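Local coordinates for putative mannose-6-phosphate isomerase YvyI (Bacillus subtilis, PDB 1QWR), which probably catalyses the zinc-dependent interconversion of D-mannose 6-phosphate and D-fructose 6-phosphate, as a type 1 mannose-6-phosphate isomerase, at residues Y134-V145 against V218-D227; M264-V275 against D295-F306. All blocks are in the same frame, centred on the assembly; numbering follows the deposited sequence.

Interaction 1: residues Y134-V145 against V218-D227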
# COMPACT_ATOMS: atom_id res chain seq x y z
N TYR A 134 -10.58 12.88 1.89
CA TYR A 134 -10.32 12.63 0.47
C TYR A 134 -10.88 13.77 -0.38
O TYR A 134 -12.11 13.86 -0.57
CB TYR A 134 -11.01 11.32 0.05
CG TYR A 134 -10.68 10.84 -1.34
CD1 TYR A 134 -9.74 9.83 -1.56
CD2 TYR A 134 -11.35 11.35 -2.46
CE1 TYR A 134 -9.48 9.35 -2.84
CE2 TYR A 134 -11.10 10.88 -3.75
CZ TYR A 134 -10.16 9.87 -3.93
OH TYR A 134 -9.92 9.39 -5.18
N GLY A 135 -10.00 14.61 -0.90
CA GLY A 135 -10.42 15.72 -1.73
C GLY A 135 -10.67 16.98 -0.93
O GLY A 135 -10.56 16.98 0.30
N HIS A 136 -11.05 18.06 -1.63
CA HIS A 136 -11.29 19.34 -0.98
C HIS A 136 -12.27 20.18 -1.79
O HIS A 136 -12.66 19.81 -2.89
CB HIS A 136 -9.98 20.10 -0.85
CG HIS A 136 -9.39 20.50 -2.16
ND1 HIS A 136 -8.56 19.67 -2.89
CD2 HIS A 136 -9.60 21.59 -2.93
CE1 HIS A 136 -8.28 20.24 -4.05
NE2 HIS A 136 -8.90 21.40 -4.10
N THR A 137 -12.65 21.33 -1.25
CA THR A 137 -13.62 22.19 -1.92
C THR A 137 -13.07 23.42 -2.63
O THR A 137 -13.83 24.16 -3.27
CB THR A 137 -14.66 22.71 -0.91
OG1 THR A 137 -13.98 23.42 0.13
CG2 THR A 137 -15.44 21.56 -0.30
N ALA A 138 -11.77 23.66 -2.53
CA ALA A 138 -11.16 24.83 -3.16
C ALA A 138 -11.31 24.81 -4.67
O ALA A 138 -11.09 23.79 -5.32
CB ALA A 138 -9.71 24.94 -2.77
N ARG A 139 -11.68 25.96 -5.23
CA ARG A 139 -11.90 26.08 -6.66
C ARG A 139 -10.69 26.62 -7.42
O ARG A 139 -10.64 26.57 -8.65
CB ARG A 139 -13.12 26.97 -6.90
CG ARG A 139 -14.41 26.43 -6.28
CD ARG A 139 -15.56 27.44 -6.39
NE ARG A 139 -15.35 28.59 -5.51
CZ ARG A 139 -16.10 29.70 -5.54
NH1 ARG A 139 -17.10 29.80 -6.40
NH2 ARG A 139 -15.84 30.69 -4.70
N SER A 140 -9.73 27.16 -6.67
CA SER A 140 -8.52 27.70 -7.25
C SER A 140 -7.37 27.52 -6.27
O SER A 140 -7.59 27.34 -5.07
CB SER A 140 -8.69 29.19 -7.57
OG SER A 140 -8.72 29.95 -6.38
N LYS A 141 -6.14 27.57 -6.77
CA LYS A 141 -5.02 27.40 -5.87
C LYS A 141 -4.88 28.56 -4.88
O LYS A 141 -4.39 28.36 -3.78
CB LYS A 141 -3.73 27.17 -6.67
CG LYS A 141 -3.79 25.82 -7.40
CD LYS A 141 -2.44 25.11 -7.48
CE LYS A 141 -2.60 23.73 -8.13
NZ LYS A 141 -1.31 23.00 -8.18
N THR A 142 -5.34 29.76 -5.25
CA THR A 142 -5.27 30.88 -4.30
C THR A 142 -6.23 30.59 -3.14
O THR A 142 -5.92 30.86 -1.98
CB THR A 142 -5.65 32.23 -4.96
OG1 THR A 142 -4.75 32.52 -6.03
CG2 THR A 142 -5.54 33.36 -3.95
N GLU A 143 -7.40 30.04 -3.47
CA GLU A 143 -8.42 29.69 -2.49
C GLU A 143 -7.91 28.57 -1.56
O GLU A 143 -8.11 28.61 -0.35
CB GLU A 143 -9.68 29.24 -3.23
CG GLU A 143 -10.93 28.99 -2.40
CD GLU A 143 -12.17 28.84 -3.28
OE1 GLU A 143 -12.52 29.80 -4.00
OE2 GLU A 143 -12.80 27.76 -3.28
N LEU A 144 -7.26 27.57 -2.15
CA LEU A 144 -6.71 26.48 -1.36
C LEU A 144 -5.73 27.07 -0.34
O LEU A 144 -5.79 26.76 0.86
CB LEU A 144 -6.00 25.49 -2.29
CG LEU A 144 -5.30 24.30 -1.61
CD1 LEU A 144 -6.37 23.40 -1.00
CD2 LEU A 144 -4.43 23.52 -2.62
N VAL A 145 -4.84 27.93 -0.82
CA VAL A 145 -3.84 28.56 0.04
C VAL A 145 -4.52 29.34 1.17
O VAL A 145 -4.14 29.21 2.33
CB VAL A 145 -2.95 29.52 -0.77
CG1 VAL A 145 -2.18 30.46 0.17
CG2 VAL A 145 -1.97 28.71 -1.60
N VAL A 218 0.87 22.60 -2.38
CA VAL A 218 -0.03 23.40 -3.22
C VAL A 218 0.33 23.23 -4.69
O VAL A 218 -0.55 23.11 -5.55
CB VAL A 218 0.03 24.88 -2.80
CG1 VAL A 218 -0.86 25.71 -3.71
CG2 VAL A 218 -0.46 25.01 -1.34
N ASN A 219 1.62 23.19 -4.99
CA ASN A 219 2.06 23.00 -6.38
C ASN A 219 1.64 21.62 -6.92
O ASN A 219 1.25 21.49 -8.07
CB ASN A 219 3.58 23.12 -6.47
CG ASN A 219 4.03 24.55 -6.66
OD1 ASN A 219 3.89 25.12 -7.75
ND2 ASN A 219 4.58 25.15 -5.61
N ALA A 220 1.72 20.60 -6.08
CA ALA A 220 1.38 19.25 -6.54
C ALA A 220 -0.09 18.92 -6.53
O ALA A 220 -0.54 17.98 -7.22
CB ALA A 220 2.13 18.21 -5.70
N ALA A 221 -0.85 19.68 -5.76
CA ALA A 221 -2.27 19.43 -5.60
C ALA A 221 -3.13 19.76 -6.80
O ALA A 221 -2.95 20.78 -7.46
CB ALA A 221 -2.80 20.18 -4.36
N THR A 222 -4.07 18.87 -7.08
CA THR A 222 -5.01 19.04 -8.17
C THR A 222 -6.12 19.96 -7.67
O THR A 222 -6.77 19.67 -6.68
CB THR A 222 -5.63 17.73 -8.54
OG1 THR A 222 -4.59 16.83 -8.93
CG2 THR A 222 -6.64 17.90 -9.67
N VAL A 223 -6.35 21.06 -8.38
CA VAL A 223 -7.39 22.00 -8.01
C VAL A 223 -8.15 22.42 -9.27
O VAL A 223 -7.53 22.84 -10.24
CB VAL A 223 -6.79 23.26 -7.37
CG1 VAL A 223 -7.90 24.22 -6.97
CG2 VAL A 223 -5.92 22.87 -6.17
N PRO A 224 -9.49 22.30 -9.28
CA PRO A 224 -10.32 21.79 -8.19
C PRO A 224 -10.23 20.27 -8.10
O PRO A 224 -9.69 19.62 -8.99
CB PRO A 224 -11.72 22.22 -8.60
CG PRO A 224 -11.68 22.10 -10.08
CD PRO A 224 -10.34 22.75 -10.41
N HIS A 225 -10.76 19.73 -7.02
CA HIS A 225 -10.76 18.28 -6.85
C HIS A 225 -11.96 17.73 -7.58
O HIS A 225 -13.05 18.28 -7.49
CB HIS A 225 -10.90 17.89 -5.38
CG HIS A 225 -11.10 16.42 -5.19
ND1 HIS A 225 -10.05 15.51 -5.22
CD2 HIS A 225 -12.22 15.68 -5.03
CE1 HIS A 225 -10.53 14.29 -5.10
NE2 HIS A 225 -11.84 14.36 -4.98
N VAL A 226 -11.75 16.63 -8.27
CA VAL A 226 -12.83 15.94 -8.96
C VAL A 226 -12.67 14.46 -8.56
O VAL A 226 -11.59 13.90 -8.70
CB VAL A 226 -12.71 16.08 -10.50
CG1 VAL A 226 -13.81 15.28 -11.20
CG2 VAL A 226 -12.82 17.56 -10.89
N ASP A 227 -13.73 13.85 -8.03
CA ASP A 227 -13.68 12.44 -7.64
C ASP A 227 -13.59 11.59 -8.88
O ASP A 227 -14.41 11.73 -9.79
CB ASP A 227 -14.92 12.02 -6.86
CG ASP A 227 -14.87 12.40 -5.41
OD1 ASP A 227 -13.76 12.52 -4.86
OD2 ASP A 227 -15.96 12.57 -4.81
O HOH W 1 -14.77 13.31 -1.90
O HOH W 2 -12.40 21.37 -5.28
O HOH W 3 -7.77 16.53 -3.69

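Interaction 2: residues M264-V275 against D295-F306. With SO4 (sulfate ion), chain D.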
# COMPACT_ATOMS: atom_id res chain seq x y z
N MSE A 264 -5.06 -22.08 -9.39
CA MSE A 264 -4.56 -20.82 -9.89
C MSE A 264 -3.50 -20.95 -10.96
O MSE A 264 -2.88 -22.00 -11.13
CB MSE A 264 -3.94 -20.01 -8.76
CG MSE A 264 -4.47 -20.32 -7.37
SE MSE A 264 -6.16 -19.49 -7.04
CE MSE A 264 -5.55 -17.67 -6.72
N ALA A 265 -3.28 -19.84 -11.65
CA ALA A 265 -2.27 -19.72 -12.69
C ALA A 265 -1.65 -18.36 -12.43
O ALA A 265 -2.32 -17.47 -11.88
CB ALA A 265 -2.91 -19.74 -14.05
N GLN A 266 -0.38 -18.20 -12.78
CA GLN A 266 0.31 -16.93 -12.60
C GLN A 266 0.60 -16.50 -14.03
O GLN A 266 1.60 -16.91 -14.61
CB GLN A 266 1.63 -17.15 -11.85
CG GLN A 266 2.18 -15.90 -11.16
CD GLN A 266 2.30 -14.74 -12.12
OE1 GLN A 266 1.32 -14.07 -12.45
NE2 GLN A 266 3.51 -14.50 -12.58
N ASP A 267 -0.29 -15.71 -14.61
CA ASP A 267 -0.07 -15.32 -16.00
C ASP A 267 0.41 -13.89 -16.19
O ASP A 267 0.40 -13.39 -17.30
CB ASP A 267 -1.33 -15.54 -16.84
CG ASP A 267 -1.73 -17.00 -16.92
OD1 ASP A 267 -0.88 -17.84 -17.30
OD2 ASP A 267 -2.90 -17.30 -16.61
N GLU A 268 0.81 -13.23 -15.10
CA GLU A 268 1.31 -11.86 -15.21
C GLU A 268 2.83 -11.87 -15.14
O GLU A 268 3.46 -12.92 -15.03
CB GLU A 268 0.76 -11.00 -14.06
CG GLU A 268 -0.78 -10.91 -13.97
CD GLU A 268 -1.42 -10.32 -15.22
OE1 GLU A 268 -0.82 -9.41 -15.84
OE2 GLU A 268 -2.54 -10.77 -15.59
N SER A 269 3.43 -10.69 -15.19
CA SER A 269 4.89 -10.60 -15.10
C SER A 269 5.36 -11.10 -13.73
O SER A 269 6.43 -11.68 -13.60
CB SER A 269 5.34 -9.17 -15.33
OG SER A 269 5.11 -8.83 -16.68
N PHE A 270 4.55 -10.84 -12.71
CA PHE A 270 4.79 -11.32 -11.35
C PHE A 270 3.59 -10.87 -10.52
O PHE A 270 2.90 -9.92 -10.90
CB PHE A 270 6.09 -10.77 -10.75
CG PHE A 270 6.16 -9.27 -10.70
CD1 PHE A 270 5.74 -8.57 -9.57
CD2 PHE A 270 6.66 -8.56 -11.79
CE1 PHE A 270 5.83 -7.17 -9.52
CE2 PHE A 270 6.76 -7.18 -11.75
CZ PHE A 270 6.34 -6.47 -10.62
N LEU A 271 3.32 -11.55 -9.41
CA LEU A 271 2.20 -11.17 -8.55
C LEU A 271 2.71 -10.85 -7.16
O LEU A 271 3.52 -11.60 -6.63
CB LEU A 271 1.18 -12.31 -8.43
CG LEU A 271 0.42 -12.71 -9.69
CD1 LEU A 271 -0.59 -13.81 -9.33
CD2 LEU A 271 -0.30 -11.49 -10.29
N ILE A 272 2.26 -9.73 -6.61
CA ILE A 272 2.60 -9.30 -5.26
C ILE A 272 1.43 -9.76 -4.39
O ILE A 272 0.29 -9.37 -4.65
CB ILE A 272 2.69 -7.77 -5.18
CG1 ILE A 272 3.87 -7.29 -6.02
CG2 ILE A 272 2.79 -7.33 -3.69
CD1 ILE A 272 3.91 -5.76 -6.23
N CYS A 273 1.72 -10.55 -3.34
CA CYS A 273 0.68 -11.13 -2.50
C CYS A 273 0.85 -10.90 -1.00
O CYS A 273 1.96 -11.06 -0.47
CB CYS A 273 0.63 -12.66 -2.73
SG CYS A 273 0.56 -13.15 -4.48
N SER A 274 -0.25 -10.54 -0.33
CA SER A 274 -0.30 -10.30 1.13
C SER A 274 -1.45 -11.11 1.72
O SER A 274 -2.61 -10.99 1.29
CB SER A 274 -0.54 -8.81 1.45
OG SER A 274 0.51 -7.98 0.97
N VAL A 275 -1.15 -11.97 2.69
CA VAL A 275 -2.21 -12.77 3.33
C VAL A 275 -2.75 -11.95 4.49
O VAL A 275 -2.07 -11.76 5.49
CB VAL A 275 -1.65 -14.09 3.84
CG1 VAL A 275 -2.76 -14.94 4.43
CG2 VAL A 275 -0.93 -14.80 2.68
N ASP A 295 1.97 -13.15 6.03
CA ASP A 295 2.97 -13.48 5.00
C ASP A 295 2.81 -12.53 3.81
O ASP A 295 1.68 -12.16 3.45
CB ASP A 295 2.79 -14.90 4.44
CG ASP A 295 3.28 -15.99 5.39
OD1 ASP A 295 4.17 -15.73 6.22
OD2 ASP A 295 2.76 -17.11 5.25
N HIS A 296 3.93 -12.16 3.21
CA HIS A 296 3.96 -11.31 2.02
C HIS A 296 4.93 -12.02 1.08
O HIS A 296 6.03 -12.43 1.50
CB HIS A 296 4.45 -9.92 2.36
CG HIS A 296 3.57 -9.22 3.35
ND1 HIS A 296 2.33 -8.71 3.02
CD2 HIS A 296 3.73 -9.01 4.68
CE1 HIS A 296 1.76 -8.22 4.10
NE2 HIS A 296 2.59 -8.38 5.13
N PHE A 297 4.54 -12.15 -0.18
CA PHE A 297 5.40 -12.85 -1.13
C PHE A 297 5.12 -12.47 -2.56
O PHE A 297 4.06 -11.89 -2.88
CB PHE A 297 5.26 -14.37 -0.96
CG PHE A 297 3.86 -14.89 -1.17
CD1 PHE A 297 3.44 -15.39 -2.41
CD2 PHE A 297 2.96 -14.90 -0.11
CE1 PHE A 297 2.13 -15.90 -2.59
CE2 PHE A 297 1.65 -15.40 -0.27
CZ PHE A 297 1.23 -15.91 -1.51
N ILE A 298 6.09 -12.79 -3.40
CA ILE A 298 5.97 -12.54 -4.82
C ILE A 298 5.96 -13.87 -5.55
O ILE A 298 6.74 -14.77 -5.23
CB ILE A 298 7.18 -11.69 -5.31
CG1 ILE A 298 7.01 -10.25 -4.84
CG2 ILE A 298 7.30 -11.77 -6.84
CD1 ILE A 298 8.22 -9.38 -5.12
N LEU A 299 5.00 -14.02 -6.48
CA LEU A 299 4.96 -15.21 -7.30
C LEU A 299 5.63 -14.71 -8.60
O LEU A 299 5.12 -13.79 -9.28
CB LEU A 299 3.50 -15.66 -7.60
CG LEU A 299 2.71 -16.08 -6.35
CD1 LEU A 299 1.25 -16.45 -6.70
CD2 LEU A 299 3.41 -17.27 -5.70
N PRO A 300 6.78 -15.30 -8.94
CA PRO A 300 7.58 -14.97 -10.13
C PRO A 300 6.92 -15.23 -11.47
O PRO A 300 5.90 -15.91 -11.55
CB PRO A 300 8.85 -15.80 -9.92
CG PRO A 300 8.34 -17.01 -9.26
CD PRO A 300 7.36 -16.45 -8.23
N ALA A 301 7.52 -14.66 -12.52
CA ALA A 301 7.05 -14.81 -13.89
C ALA A 301 6.78 -16.25 -14.28
O ALA A 301 5.73 -16.56 -14.84
CB ALA A 301 8.06 -14.19 -14.86
N GLN A 302 7.74 -17.13 -13.98
CA GLN A 302 7.61 -18.55 -14.34
C GLN A 302 6.97 -19.44 -13.28
O GLN A 302 7.13 -20.66 -13.31
CB GLN A 302 8.99 -19.11 -14.73
CG GLN A 302 9.68 -18.32 -15.85
CD GLN A 302 8.75 -17.96 -17.01
OE1 GLN A 302 7.94 -18.78 -17.46
NE2 GLN A 302 8.88 -16.72 -17.51
N MSE A 303 6.24 -18.85 -12.34
CA MSE A 303 5.58 -19.64 -11.32
C MSE A 303 4.68 -20.69 -11.99
O MSE A 303 3.89 -20.34 -12.89
CB MSE A 303 4.71 -18.72 -10.46
CG MSE A 303 3.95 -19.45 -9.35
SE MSE A 303 5.13 -20.20 -7.97
CE MSE A 303 3.72 -21.35 -7.17
N PRO A 304 4.80 -21.97 -11.60
CA PRO A 304 3.96 -23.01 -12.19
C PRO A 304 2.51 -22.86 -11.72
O PRO A 304 2.24 -22.20 -10.70
CB PRO A 304 4.56 -24.32 -11.66
CG PRO A 304 5.95 -23.96 -11.24
CD PRO A 304 5.84 -22.55 -10.72
N ASP A 305 1.57 -23.47 -12.44
CA ASP A 305 0.19 -23.40 -11.99
C ASP A 305 0.21 -24.00 -10.58
O ASP A 305 1.02 -24.89 -10.27
CB ASP A 305 -0.72 -24.21 -12.91
CG ASP A 305 -0.96 -23.51 -14.25
OD1 ASP A 305 -0.37 -22.44 -14.48
OD2 ASP A 305 -1.73 -24.05 -15.07
N PHE A 306 -0.66 -23.50 -9.73
CA PHE A 306 -0.69 -23.94 -8.34
C PHE A 306 -2.09 -23.95 -7.75
O PHE A 306 -3.05 -23.53 -8.39
CB PHE A 306 0.20 -23.00 -7.51
CG PHE A 306 -0.26 -21.55 -7.52
CD1 PHE A 306 -0.98 -21.02 -6.44
CD2 PHE A 306 0.04 -20.72 -8.60
CE1 PHE A 306 -1.39 -19.67 -6.45
CE2 PHE A 306 -0.36 -19.38 -8.62
CZ PHE A 306 -1.08 -18.86 -7.54
S SO4 D . -5.61 -16.76 -10.67
O1 SO4 D . -5.09 -15.58 -11.40
O2 SO4 D . -6.92 -16.41 -10.06
O3 SO4 D . -5.76 -17.91 -11.58
O4 SO4 D . -4.64 -17.11 -9.62
O HOH W 4 1.24 -20.35 -13.88
O HOH W 5 3.98 -15.00 -16.64

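Interaction 1: residues Y134-V145 against V218-D227
Lys-141 reaches across to the last turn of helix 214-220 and the chain just beyond it. Its CB approaches Val-218 CG1 (4.4 Å), and CG lies against Val-223 CG2 (3.8 Å). The Lys-141 and Val-218 side chains slide past each other in opposite directions, CD nearest Val-218 O and CG1, and a bend at chi2 (-145°) carries CE towards Ala-221 O. At the tip NZ donates to Val-218 O at 2.7 Å and Ala-221 O at 2.9 Å, each approached in its carbonyl plane. This is the C-terminal end of the helix, where its dipole would probably favour a positive charge. Leu-144 CD2 packs on Val-223 CG2 and Ala-221 CB. The contact joins two connections of the metal-binding half of this cupin-type isomerase: the turn from strand 131-136 into helix 141-149, N-capped by Ser-140, and the chain leaving helix 214-220. Gly-135 CA sits over the centre of the His-225 ring, 3.5 Å from its centroid. That ring's NE2 donates to Asp-227 OD1 (2.7 Å) in the imidazole plane but from above the carboxylate plane, and OD1 also lies at the Tyr-134 ring edge. His-225 CB covers one face of His-136, whose opposite face meets Leu-144 CD1.

Interaction 2: residues M264-V275 against D295-F306
A sulfate ion, probably from the crystallisation liquor, lies beside Met-264 and Phe-306: Ala-265 N donates to its O3 at 3.1 Å, and Arg-237 supplies a second hydrogen bond. Met-264, a selenomethionine, lays CB over one face of the Phe-306 ring, 3.5 Å from the centroid, while its bent chain turns CE towards the anion. Cys-273 likewise puts CB over the Phe-297 ring face, with SG oblique to it. A chi1 of 59° sets Phe-297 CG between the backbone N and the carbonyl carbon, bringing the ring across to Cys-273 CB. All this lies in the C-terminal cupin domain. Met-264 and Phe-306 form an antiparallel hydrogen-bonded pair of strands 261-264 and 306-309; Leu-271 with Leu-299 and Cys-273 with Phe-297 do so on 271-276 and 296-299. Ile-272, Ile-298, Ser-274 and His-296 point to the sheet face opposite those last four. There Ser-274 OG and His-296 ND1 are hydrogen-bonded at the ring edge (2.8 Å), and Tyr-31 OH hydrogen-bonds NE2. Beyond the strands, Gln-266 NE2 gives a nearly straight bond (170°) to Pro-300 O, which also accepts from Met-303 N in a type I turn, the donors arriving from opposite faces of its plane.

How the interactions relate
The two contacts sit at far ends of the molecule, one joining connections near the zinc site, the other pairing strands of a cupin domain. Interaction 1 closes before interaction 2 opens along the chain, and they lie on opposite sides of its centre, with centres 39 Å apart and nearest atoms about 20 Å apart. Interaction 1 belongs to the zinc-binding half: strand 131-136 is the middle of three, between 157-161 and 176-178, and the side chains of Tyr-134 and the zinc ligand His-176 are about 5 Å apart. Interaction 2 lies away from the annotated sites, yet strand 296-299 also pairs with strand 9-17, tying the C-terminal domain directly to the start of the chain.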